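Local structure of 2-hydroxyisobutyryl-CoA synthetase (Aquincola tertiaricarbonis, 6HDY) at residues Gly269-Ser277 against Val287-Met297; Gln301-Pro311 against Arg322-Glu331. The protein is an acyl-CoA synthetase of the ANL superfamily of AMP-binding enzymes, with a large AMP-binding region and a smaller C-terminal domain. One frame throughout, in Å; residues are numbered along the deposited sequence.

Contact 1 of 2, residues Gly269-Ser277 against Val287-Met297; sequences GAKVYDCGS and VAGTEQSNDGM. With 8LQ ([[(2~{R},3~{S},4~{R},5~{R})-5-(6-aminopurin-9-yl)-3,4-bis(oxidanyl)oxolan-2-yl]methoxy-oxidanyl-phosphoryl] (3~{S})-3-oxidanylbutanoate), chain C; 3HL ((3S)-3-hydroxybutanoic acid), chain B.
Gly289 N donates to Asp274 O at 2.8 Å, an almost straight bond with the donor nearly in line with the carbonyl. One step along, Gly276 N reaches Val287 O at 3.0 Å, more bent and tilted from the carbonyl plane. Together these bonds bridge Cys275 to Ala288, whose CA atoms lie only 4.0 Å apart; such closeness suits small side chains, and the two CB atoms pack directly together. At the far end Lys271 NZ gives a hydrogen bond of 2.8 Å to Glu291 O, in the carbonyl plane; the lysine chain bends at chi3 (91°) on its way past Asn294. Glu291 OE2 stays 5.2 Å from Lys271 NZ, so the backbone rather than the carboxylate receives the ammonium group. A water accepts from Asp274 N and lies within hydrogen-bonding distance of Asn294 O and Gly296 O, which compete with other acceptors for its protons.

Strand 271-274 is the edge of the parallel sheet, next to strand 246-249, and the end of the strand and the loop that follows supply part of the adenine site, as is usual in ANL enzymes. Here Asp274 OD1 and Cys275 O both accept from N6 of 8LQ, the latter at 2.8 Å. Asp274 OD2 is bonded to Ser256, which leaves the two carboxylate oxygens with different partners and should hold the carboxylate in its rotation. Gly276 has backbone angles at which a CB would press against the carbonyl O of Cys275, which suits glycine.

Packing completes the join. Met297 lays CG against Asp274 O and its sulfur against Cys275 CA (3.5 Å). The Tyr273 ring meets Asn294 CB at its edge, while its hydroxyl OH lies against the aliphatic part of Glu291, 3.4 Å from CG.

Contact 2 of 2, residues Gln301-Pro311 against Arg322-Glu331; sequences QDIIYTEVCDP and RGTPVYTHLE
Glu307 and Val326 exchange two backbone hydrogen bonds, N to O in each direction and both 2.8 Å long, at the middle of an antiparallel ladder. Tyr305 with Thr328 and Cys309 with Thr324 are the other hydrogen-bonded pairs. Both bonds of the Cys309-Thr324 pair are nearly straight (172°), but Thr324 N lies in the carbonyl plane of Cys309 while Cys309 N sits above that of Thr324. Pro325 has no N-H to give, yet fits because it sits opposite Val308 in a non-hydrogen-bonded pair.

Side chains segregate by face. On one, Thr306 lies alongside Tyr327, its OG1 in the plane of the ring at the edge, 3.3 Å from Tyr327 CD1. Ile304 runs beside His329 in the same direction and brings its CD1 to within 3.6 Å of His329 CD2; its beta-branched shape also lets CG2 pack on Tyr327 CB. Gly323 suits the end of this face, since a CB would collide with Cys309 O, and Val308 CG1 rests on its CA instead. On the other face Cys309 SG meets Val326 CG2, and Val326 CG1 lies by Glu307 OE1.

Further out, partners hold the polar ends. A water lies within hydrogen-bonding distance of Tyr305 O, Glu307 OE1 and Thr328 OG1 (2.7 Å from the last), while Arg339 forms a salt bridge with Glu307. Both imidazole nitrogens of His329 are engaged, by Met337 N and Ser282 O, which should fix the turn of the ring. Gln301 folds back with chi1 and chi2 both near -60°, and its amide both accepts from Thr306 N and donates, through NE2, to Thr306 O, the latter on a lone pair at 3.0 Å. Strands 304-310 and 322-329 are inner neighbours in a twisted antiparallel sheet of the AMP-binding region, joined by a connection that includes strand 315-316.

Overall arrangement
Both contacts are buried, their centres about 18 Å apart, and they follow one another along the chain within the AMP-binding region. Contact 1 joins the edge of the parallel sheet to a loop-rich segment through a single bridge, and two of its polar atoms, Asp274 OD1 and Cys275 O, turn to the bound 8LQ. Contact 2 is a regular ladder between inner strands of an antiparallel sheet, richer in buried surface, with its charged groups met by arginines such as Arg38 and Arg339. The two touch where Ser277 CB packs on Tyr327 CZ at 3.5 Å and Val287 CG1 approaches Thr306 OG1. The Tyr327 side chain lies about 7 Å from 8LQ, behind pocket residues such as Ser277.

Contact 1 of 2, residues Gly269-Ser277 against Val287-Met297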
loop_
_atom_site.group_PDB
_atom_site.type_symbol
_atom_site.label_atom_id
_atom_site.label_comp_id
_atom_site.label_asym_id
_atom_site.label_seq_id
_atom_site.Cartn_x
_atom_site.Cartn_y
_atom_site.Cartn_z
ATOM N N GLY A 269 -18.485 -13.033 -13.880
ATOM C CA GLY A 269 -19.921 -13.216 -13.659
ATOM C C GLY A 269 -20.452 -12.157 -12.710
ATOM O O GLY A 269 -21.240 -12.458 -11.813
ATOM N N ALA A 270 -19.964 -10.917 -12.863
ATOM C CA ALA A 270 -20.292 -9.791 -11.987
ATOM C C ALA A 270 -20.526 -8.535 -12.808
ATOM O O ALA A 270 -20.307 -8.567 -14.017
ATOM C CB ALA A 270 -19.145 -9.569 -10.996
ATOM N N LYS A 271 -20.990 -7.443 -12.174
ATOM C CA LYS A 271 -21.203 -6.151 -12.842
ATOM C C LYS A 271 -19.921 -5.332 -12.785
ATOM O O LYS A 271 -19.163 -5.453 -11.828
ATOM C CB LYS A 271 -22.347 -5.362 -12.186
ATOM C CG LYS A 271 -23.723 -5.851 -12.618
ATOM C CD LYS A 271 -24.844 -4.993 -12.064
ATOM C CE LYS A 271 -25.235 -3.855 -12.969
ATOM N NZ LYS A 271 -26.662 -3.502 -12.782
ATOM N N VAL A 272 -19.683 -4.505 -13.817
ATOM C CA VAL A 272 -18.516 -3.638 -13.893
ATOM C C VAL A 272 -18.984 -2.191 -13.770
ATOM O O VAL A 272 -19.976 -1.821 -14.379
ATOM C CB VAL A 272 -17.665 -3.902 -15.173
ATOM C CG1 VAL A 272 -16.733 -2.728 -15.482
ATOM C CG2 VAL A 272 -16.861 -5.194 -15.037
ATOM N N TYR A 273 -18.295 -1.385 -12.942
ATOM C CA TYR A 273 -18.613 0.032 -12.801
ATOM C C TYR A 273 -17.435 0.870 -13.171
ATOM O O TYR A 273 -16.310 0.509 -12.841
ATOM C CB TYR A 273 -19.097 0.368 -11.391
ATOM C CG TYR A 273 -20.378 -0.353 -11.057
ATOM C CD1 TYR A 273 -21.531 -0.154 -11.821
ATOM C CD2 TYR A 273 -20.416 -1.321 -10.062
ATOM C CE1 TYR A 273 -22.706 -0.847 -11.547
ATOM C CE2 TYR A 273 -21.596 -1.997 -9.757
ATOM C CZ TYR A 273 -22.742 -1.747 -10.494
ATOM O OH TYR A 273 -23.895 -2.434 -10.226
ATOM N N ASP A 274 -17.696 1.978 -13.873
ATOM C CA ASP A 274 -16.692 2.946 -14.285
ATOM C C ASP A 274 -16.729 4.131 -13.304
ATOM O O ASP A 274 -17.813 4.569 -12.902
ATOM C CB ASP A 274 -16.963 3.420 -15.725
ATOM C CG ASP A 274 -15.831 4.148 -16.453
ATOM O OD1 ASP A 274 -14.652 3.967 -16.070
ATOM O OD2 ASP A 274 -16.116 4.821 -17.463
ATOM N N CYS A 275 -15.536 4.590 -12.877
ATOM C CA CYS A 275 -15.352 5.773 -12.032
ATOM C C CYS A 275 -13.977 6.381 -12.306
ATOM O O CYS A 275 -13.148 5.743 -12.946
ATOM C CB CYS A 275 -15.576 5.493 -10.537
ATOM S SG CYS A 275 -14.308 4.464 -9.751
ATOM N N GLY A 276 -13.752 7.595 -11.811
ATOM C CA GLY A 276 -12.445 8.208 -11.880
ATOM C C GLY A 276 -12.253 9.387 -12.793
ATOM O O GLY A 276 -12.446 9.288 -14.001
ATOM N N SER A 277 -11.815 10.501 -12.199
ATOM C CA SER A 277 -11.434 11.726 -12.900
ATOM C C SER A 277 -9.905 11.752 -12.898
ATOM O O SER A 277 -9.283 11.102 -13.739
ATOM C CB SER A 277 -12.030 12.962 -12.220
ATOM O OG SER A 277 -11.755 12.996 -10.828
ATOM N N VAL A 287 -16.954 11.285 -10.782
ATOM C CA VAL A 287 -17.512 10.772 -12.034
ATOM C C VAL A 287 -17.557 9.257 -11.817
ATOM O O VAL A 287 -16.515 8.653 -11.505
ATOM C CB VAL A 287 -16.831 11.217 -13.362
ATOM C CG1 VAL A 287 -17.066 12.699 -13.632
ATOM C CG2 VAL A 287 -15.344 10.876 -13.391
ATOM N N ALA A 288 -18.777 8.691 -11.791
ATOM C CA ALA A 288 -18.985 7.267 -11.498
ATOM C C ALA A 288 -20.348 6.762 -11.887
ATOM O O ALA A 288 -21.360 7.416 -11.616
ATOM C CB ALA A 288 -18.757 6.981 -10.003
ATOM N N GLY A 289 -20.369 5.545 -12.409
ATOM C CA GLY A 289 -21.611 4.846 -12.728
ATOM C C GLY A 289 -22.293 4.334 -11.467
ATOM O O GLY A 289 -21.673 4.246 -10.390
ATOM N N THR A 290 -23.603 4.055 -11.570
ATOM C CA THR A 290 -24.373 3.558 -10.416
ATOM C C THR A 290 -24.925 2.156 -10.730
ATOM O O THR A 290 -24.806 1.708 -11.859
ATOM C CB THR A 290 -25.428 4.579 -9.968
ATOM O OG1 THR A 290 -26.475 4.602 -10.929
ATOM C CG2 THR A 290 -24.870 5.980 -9.779
ATOM N N GLU A 291 -25.476 1.445 -9.737
ATOM C CA GLU A 291 -26.024 0.105 -9.962
ATOM C C GLU A 291 -27.052 0.046 -11.116
ATOM O O GLU A 291 -26.994 -0.894 -11.909
ATOM C CB GLU A 291 -26.593 -0.510 -8.681
ATOM C CG GLU A 291 -26.952 -1.982 -8.850
ATOM C CD GLU A 291 -27.459 -2.689 -7.614
ATOM O OE1 GLU A 291 -27.612 -2.029 -6.561
ATOM O OE2 GLU A 291 -27.686 -3.917 -7.696
ATOM N N GLN A 292 -27.935 1.061 -11.226
ATOM C CA GLN A 292 -28.958 1.142 -12.274
ATOM C C GLN A 292 -28.456 1.877 -13.516
ATOM O O GLN A 292 -28.715 1.409 -14.622
ATOM C CB GLN A 292 -30.292 1.723 -11.761
ATOM C CG GLN A 292 -30.901 0.987 -10.534
ATOM C CD GLN A 292 -30.218 1.336 -9.211
ATOM O OE1 GLN A 292 -29.570 2.377 -9.066
ATOM N NE2 GLN A 292 -30.300 0.449 -8.226
ATOM N N SER A 293 -27.731 3.006 -13.355
ATOM C CA SER A 293 -27.127 3.740 -14.475
ATOM C C SER A 293 -25.724 3.148 -14.585
ATOM O O SER A 293 -24.732 3.806 -14.239
ATOM C CB SER A 293 -27.074 5.234 -14.156
ATOM O OG SER A 293 -28.336 5.693 -13.696
ATOM N N ASN A 294 -25.656 1.849 -14.935
ATOM C CA ASN A 294 -24.402 1.074 -14.926
ATOM C C ASN A 294 -23.505 1.289 -16.150
ATOM O O ASN A 294 -22.372 0.815 -16.135
ATOM C CB ASN A 294 -24.674 -0.430 -14.701
ATOM C CG ASN A 294 -25.484 -1.051 -15.804
ATOM O OD1 ASN A 294 -26.443 -0.464 -16.294
ATOM N ND2 ASN A 294 -25.081 -2.221 -16.263
ATOM N N ASP A 295 -24.000 1.962 -17.201
ATOM C CA ASP A 295 -23.155 2.288 -18.353
ATOM C C ASP A 295 -22.626 3.720 -18.204
ATOM O O ASP A 295 -23.372 4.646 -17.849
ATOM C CB ASP A 295 -23.860 2.084 -19.704
ATOM C CG ASP A 295 -24.272 0.646 -19.976
ATOM O OD1 ASP A 295 -23.399 -0.250 -19.905
ATOM O OD2 ASP A 295 -25.457 0.420 -20.288
ATOM N N GLY A 296 -21.330 3.868 -18.422
ATOM C CA GLY A 296 -20.686 5.163 -18.307
ATOM C C GLY A 296 -20.640 5.668 -16.878
ATOM O O GLY A 296 -20.576 4.880 -15.921
ATOM N N MET A 297 -20.662 7.002 -16.727
ATOM C CA MET A 297 -20.536 7.616 -15.412
ATOM C C MET A 297 -21.449 8.792 -15.246
ATOM O O MET A 297 -21.697 9.497 -16.203
ATOM C CB MET A 297 -19.087 8.104 -15.194
ATOM C CG MET A 297 -18.040 7.004 -15.251
ATOM S SD MET A 297 -16.340 7.543 -14.898
ATOM C CE MET A 297 -15.946 8.424 -16.355
HETATM N N9 8LQ C . -8.477 8.047 -16.363
HETATM C C8 8LQ C . -8.685 7.881 -15.047
HETATM N N7 8LQ C . -9.853 7.271 -14.874
HETATM C C5 8LQ C . -10.393 7.074 -16.088
HETATM C C6 8LQ C . -11.520 6.464 -16.514
HETATM N N6 8LQ C . -12.355 5.980 -15.608
HETATM N N1 8LQ C . -11.828 6.372 -17.822
HETATM C C2 8LQ C . -10.957 6.878 -18.790
HETATM N N3 8LQ C . -9.771 7.434 -18.335
HETATM C C4 8LQ C . -9.530 7.551 -17.008
HETATM C CAA 8LQ C . -6.647 8.339 -9.051
HETATM C CAZ 8LQ C . -7.676 7.751 -10.052
HETATM O OAE 8LQ C . -7.390 6.374 -10.279
HETATM C CAL 8LQ C . -7.666 8.485 -11.407
HETATM C CAS 8LQ C . -6.257 8.484 -12.016
HETATM O OAC 8LQ C . -5.831 7.478 -12.576
HETATM O OAQ 8LQ C . -5.522 9.636 -11.805
HETATM P PBC 8LQ C . -4.166 9.959 -12.588
HETATM O OAH 8LQ C . -3.156 8.825 -12.122
HETATM O OAD 8LQ C . -3.654 11.318 -12.337
HETATM O "O5'" 8LQ C . -4.549 9.800 -14.112
HETATM C "C5'" 8LQ C . -5.669 10.554 -14.572
HETATM C "C4'" 8LQ C . -5.912 10.256 -16.029
HETATM O "O4'" 8LQ C . -6.174 8.836 -16.193
HETATM C "C3'" 8LQ C . -7.160 10.933 -16.408
HETATM O "O3'" 8LQ C . -6.889 12.309 -16.797
HETATM C "C2'" 8LQ C . -7.615 10.066 -17.583
HETATM O "O2'" 8LQ C . -6.803 10.325 -18.797
HETATM C "C1'" 8LQ C . -7.309 8.682 -17.057
HETATM C CA 3HL B . -6.741 8.237 -11.212
HETATM C CB 3HL B . -6.274 8.952 -9.924
HETATM O OG1 3HL B . -7.308 9.115 -8.960
HETATM C CG2 3HL B . -5.169 8.203 -9.242
HETATM C C 3HL B . -8.194 7.860 -11.058
HETATM O OA 3HL B . -8.506 7.018 -10.228
HETATM O OB 3HL B . -9.075 8.643 -11.731
HETATM O O HOH W 1 -20.275 2.151 -14.960
#

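Contact 2 of 2, residues Gln301-Pro311 against Arg322-Glu331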
loop_
_atom_site.group_PDB
_atom_site.type_symbol
_atom_site.label_atom_id
_atom_site.label_comp_id
_atom_site.label_asym_id
_atom_site.label_seq_id
_atom_site.Cartn_x
_atom_site.Cartn_y
_atom_site.Cartn_z
ATOM N N GLN A 301 -22.140 16.327 -9.261
ATOM C CA GLN A 301 -21.960 17.777 -9.304
ATOM C C GLN A 301 -21.808 18.499 -7.963
ATOM O O GLN A 301 -21.104 19.512 -7.912
ATOM C CB GLN A 301 -23.094 18.417 -10.119
ATOM C CG GLN A 301 -23.061 18.074 -11.620
ATOM C CD GLN A 301 -21.797 18.511 -12.336
ATOM O OE1 GLN A 301 -20.717 17.921 -12.182
ATOM N NE2 GLN A 301 -21.915 19.513 -13.188
ATOM N N ASP A 302 -22.491 18.027 -6.904
ATOM C CA ASP A 302 -22.414 18.631 -5.564
ATOM C C ASP A 302 -21.177 18.178 -4.768
ATOM O O ASP A 302 -20.964 18.650 -3.634
ATOM C CB ASP A 302 -23.711 18.408 -4.774
ATOM C CG ASP A 302 -24.122 16.960 -4.737
ATOM O OD1 ASP A 302 -24.660 16.473 -5.756
ATOM O OD2 ASP A 302 -23.868 16.299 -3.708
ATOM N N ILE A 303 -20.371 17.261 -5.344
ATOM C CA ILE A 303 -19.108 16.806 -4.747
ATOM C C ILE A 303 -17.961 17.601 -5.425
ATOM O O ILE A 303 -17.192 18.259 -4.742
ATOM C CB ILE A 303 -18.918 15.251 -4.810
ATOM C CG1 ILE A 303 -19.982 14.525 -3.932
ATOM C CG2 ILE A 303 -17.471 14.868 -4.376
ATOM C CD1 ILE A 303 -20.054 12.991 -4.021
ATOM N N ILE A 304 -17.901 17.564 -6.770
ATOM C CA ILE A 304 -16.977 18.291 -7.644
ATOM C C ILE A 304 -17.812 18.740 -8.846
ATOM O O ILE A 304 -18.544 17.937 -9.425
ATOM C CB ILE A 304 -15.735 17.428 -8.075
ATOM C CG1 ILE A 304 -14.724 17.298 -6.918
ATOM C CG2 ILE A 304 -15.050 17.932 -9.399
ATOM C CD1 ILE A 304 -13.703 16.199 -7.101
ATOM N N TYR A 305 -17.678 20.013 -9.227
ATOM C CA TYR A 305 -18.381 20.585 -10.366
ATOM C C TYR A 305 -17.647 20.273 -11.676
ATOM O O TYR A 305 -16.564 20.807 -11.935
ATOM C CB TYR A 305 -18.598 22.102 -10.142
ATOM C CG TYR A 305 -19.313 22.808 -11.271
ATOM C CD1 TYR A 305 -20.542 22.343 -11.752
ATOM C CD2 TYR A 305 -18.771 23.946 -11.859
ATOM C CE1 TYR A 305 -21.199 22.988 -12.797
ATOM C CE2 TYR A 305 -19.428 24.608 -12.896
ATOM C CZ TYR A 305 -20.644 24.131 -13.356
ATOM O OH TYR A 305 -21.283 24.791 -14.372
ATOM N N THR A 306 -18.217 19.360 -12.477
ATOM C CA THR A 306 -17.652 18.963 -13.770
ATOM C C THR A 306 -18.261 19.838 -14.893
ATOM O O THR A 306 -19.490 20.012 -14.967
ATOM C CB THR A 306 -17.876 17.451 -14.048
ATOM O OG1 THR A 306 -17.268 16.654 -13.032
ATOM C CG2 THR A 306 -17.335 17.006 -15.424
ATOM N N GLU A 307 -17.386 20.342 -15.780
ATOM C CA GLU A 307 -17.750 21.115 -16.960
ATOM C C GLU A 307 -17.134 20.433 -18.177
ATOM O O GLU A 307 -15.927 20.209 -18.201
ATOM C CB GLU A 307 -17.185 22.526 -16.877
ATOM C CG GLU A 307 -17.633 23.354 -15.694
ATOM C CD GLU A 307 -16.833 24.633 -15.588
ATOM O OE1 GLU A 307 -15.716 24.585 -15.030
ATOM O OE2 GLU A 307 -17.267 25.656 -16.161
ATOM N N VAL A 308 -17.933 20.112 -19.193
ATOM C CA VAL A 308 -17.364 19.511 -20.401
ATOM C C VAL A 308 -17.252 20.657 -21.403
ATOM O O VAL A 308 -18.252 21.247 -21.829
ATOM C CB VAL A 308 -18.098 18.233 -20.862
ATOM C CG1 VAL A 308 -17.611 17.753 -22.226
ATOM C CG2 VAL A 308 -17.939 17.139 -19.813
ATOM N N CYS A 309 -16.004 21.048 -21.670
ATOM C CA CYS A 309 -15.696 22.263 -22.394
ATOM C C CYS A 309 -15.062 22.078 -23.763
ATOM O O CYS A 309 -14.399 21.080 -24.046
ATOM C CB CYS A 309 -14.831 23.168 -21.510
ATOM S SG CYS A 309 -15.574 23.563 -19.895
ATOM N N ASP A 310 -15.222 23.112 -24.587
ATOM C CA ASP A 310 -14.584 23.187 -25.879
ATOM C C ASP A 310 -13.127 23.625 -25.565
ATOM O O ASP A 310 -12.942 24.703 -24.989
ATOM C CB ASP A 310 -15.314 24.226 -26.743
ATOM C CG ASP A 310 -14.885 24.318 -28.191
ATOM O OD1 ASP A 310 -13.744 23.914 -28.500
ATOM O OD2 ASP A 310 -15.673 24.847 -29.008
ATOM N N PRO A 311 -12.100 22.789 -25.895
ATOM C CA PRO A 311 -10.696 23.156 -25.584
ATOM C C PRO A 311 -10.172 24.444 -26.231
ATOM O O PRO A 311 -9.086 24.916 -25.867
ATOM C CB PRO A 311 -9.897 21.935 -26.062
ATOM C CG PRO A 311 -10.893 20.810 -26.100
ATOM C CD PRO A 311 -12.164 21.460 -26.538
ATOM N N ARG A 322 -19.173 16.400 -27.638
ATOM C CA ARG A 322 -17.889 15.979 -27.079
ATOM C C ARG A 322 -17.068 17.193 -26.637
ATOM O O ARG A 322 -17.153 18.261 -27.250
ATOM C CB ARG A 322 -17.093 15.154 -28.110
ATOM C CG ARG A 322 -17.626 13.748 -28.383
ATOM C CD ARG A 322 -16.767 13.024 -29.414
ATOM N NE ARG A 322 -17.017 11.577 -29.420
ATOM C CZ ARG A 322 -16.121 10.653 -29.766
ATOM N NH1 ARG A 322 -16.441 9.364 -29.735
ATOM N NH2 ARG A 322 -14.894 11.011 -30.133
ATOM N N GLY A 323 -16.261 17.013 -25.599
ATOM C CA GLY A 323 -15.400 18.071 -25.074
ATOM C C GLY A 323 -14.434 17.595 -24.006
ATOM O O GLY A 323 -14.295 16.389 -23.776
ATOM N N THR A 324 -13.758 18.538 -23.344
ATOM C CA THR A 324 -12.795 18.193 -22.319
ATOM C C THR A 324 -13.312 18.463 -20.903
ATOM O O THR A 324 -13.736 19.577 -20.613
ATOM C CB THR A 324 -11.404 18.837 -22.576
ATOM O OG1 THR A 324 -10.467 18.234 -21.683
ATOM C CG2 THR A 324 -11.385 20.358 -22.397
ATOM N N PRO A 325 -13.243 17.472 -19.995
ATOM C CA PRO A 325 -13.640 17.730 -18.597
ATOM C C PRO A 325 -12.722 18.739 -17.882
ATOM O O PRO A 325 -11.484 18.654 -17.931
ATOM C CB PRO A 325 -13.571 16.344 -17.948
ATOM C CG PRO A 325 -13.604 15.355 -19.109
ATOM C CD PRO A 325 -12.841 16.062 -20.185
ATOM N N VAL A 326 -13.353 19.737 -17.262
ATOM C CA VAL A 326 -12.734 20.800 -16.462
ATOM C C VAL A 326 -13.407 20.628 -15.102
ATOM O O VAL A 326 -14.641 20.528 -15.046
ATOM C CB VAL A 326 -12.914 22.221 -17.086
ATOM C CG1 VAL A 326 -12.561 23.340 -16.091
ATOM C CG2 VAL A 326 -12.102 22.368 -18.373
ATOM N N TYR A 327 -12.593 20.507 -14.017
ATOM C CA TYR A 327 -13.121 20.188 -12.693
ATOM C C TYR A 327 -12.833 21.203 -11.615
ATOM O O TYR A 327 -11.758 21.798 -11.595
ATOM C CB TYR A 327 -12.582 18.833 -12.213
ATOM C CG TYR A 327 -12.771 17.647 -13.132
ATOM C CD1 TYR A 327 -13.987 16.964 -13.183
ATOM C CD2 TYR A 327 -11.702 17.130 -13.861
ATOM C CE1 TYR A 327 -14.138 15.807 -13.953
ATOM C CE2 TYR A 327 -11.836 15.963 -14.617
ATOM C CZ TYR A 327 -13.059 15.311 -14.666
ATOM O OH TYR A 327 -13.205 14.180 -15.432
ATOM N N THR A 328 -13.785 21.334 -10.663
ATOM C CA THR A 328 -13.668 22.206 -9.494
ATOM C C THR A 328 -14.138 21.488 -8.226
ATOM O O THR A 328 -15.262 20.981 -8.186
ATOM C CB THR A 328 -14.389 23.562 -9.704
ATOM O OG1 THR A 328 -13.865 24.222 -10.865
ATOM C CG2 THR A 328 -14.262 24.480 -8.486
ATOM N N HIS A 329 -13.268 21.473 -7.188
ATOM C CA HIS A 329 -13.563 20.953 -5.852
ATOM C C HIS A 329 -14.589 21.830 -5.156
ATOM O O HIS A 329 -14.412 23.057 -5.083
ATOM C CB HIS A 329 -12.287 20.924 -4.947
ATOM C CG HIS A 329 -11.368 19.771 -5.227
ATOM N ND1 HIS A 329 -10.045 19.970 -5.592
ATOM C CD2 HIS A 329 -11.606 18.441 -5.154
ATOM C CE1 HIS A 329 -9.530 18.761 -5.743
ATOM N NE2 HIS A 329 -10.436 17.810 -5.500
ATOM N N LEU A 330 -15.632 21.206 -4.576
ATOM C CA LEU A 330 -16.602 21.991 -3.782
ATOM C C LEU A 330 -16.472 21.723 -2.260
ATOM O O LEU A 330 -17.065 22.435 -1.451
ATOM C CB LEU A 330 -18.050 21.734 -4.262
ATOM C CG LEU A 330 -18.363 21.987 -5.739
ATOM C CD1 LEU A 330 -19.805 21.683 -6.030
ATOM C CD2 LEU A 330 -18.036 23.409 -6.132
ATOM N N GLU A 331 -15.677 20.711 -1.875
ATOM C CA GLU A 331 -15.527 20.263 -0.493
ATOM C C GLU A 331 -14.076 19.980 -0.100
ATOM O O GLU A 331 -13.806 18.978 0.578
ATOM C CB GLU A 331 -16.415 19.021 -0.251
ATOM C CG GLU A 331 -17.916 19.283 -0.327
ATOM C CD GLU A 331 -18.830 18.138 0.064
ATOM O OE1 GLU A 331 -18.375 16.974 0.079
ATOM O OE2 GLU A 331 -20.010 18.411 0.366
HETATM O O HOH W 2 -14.603 18.283 -3.379
HETATM O O HOH W 3 -15.132 23.001 -12.964
#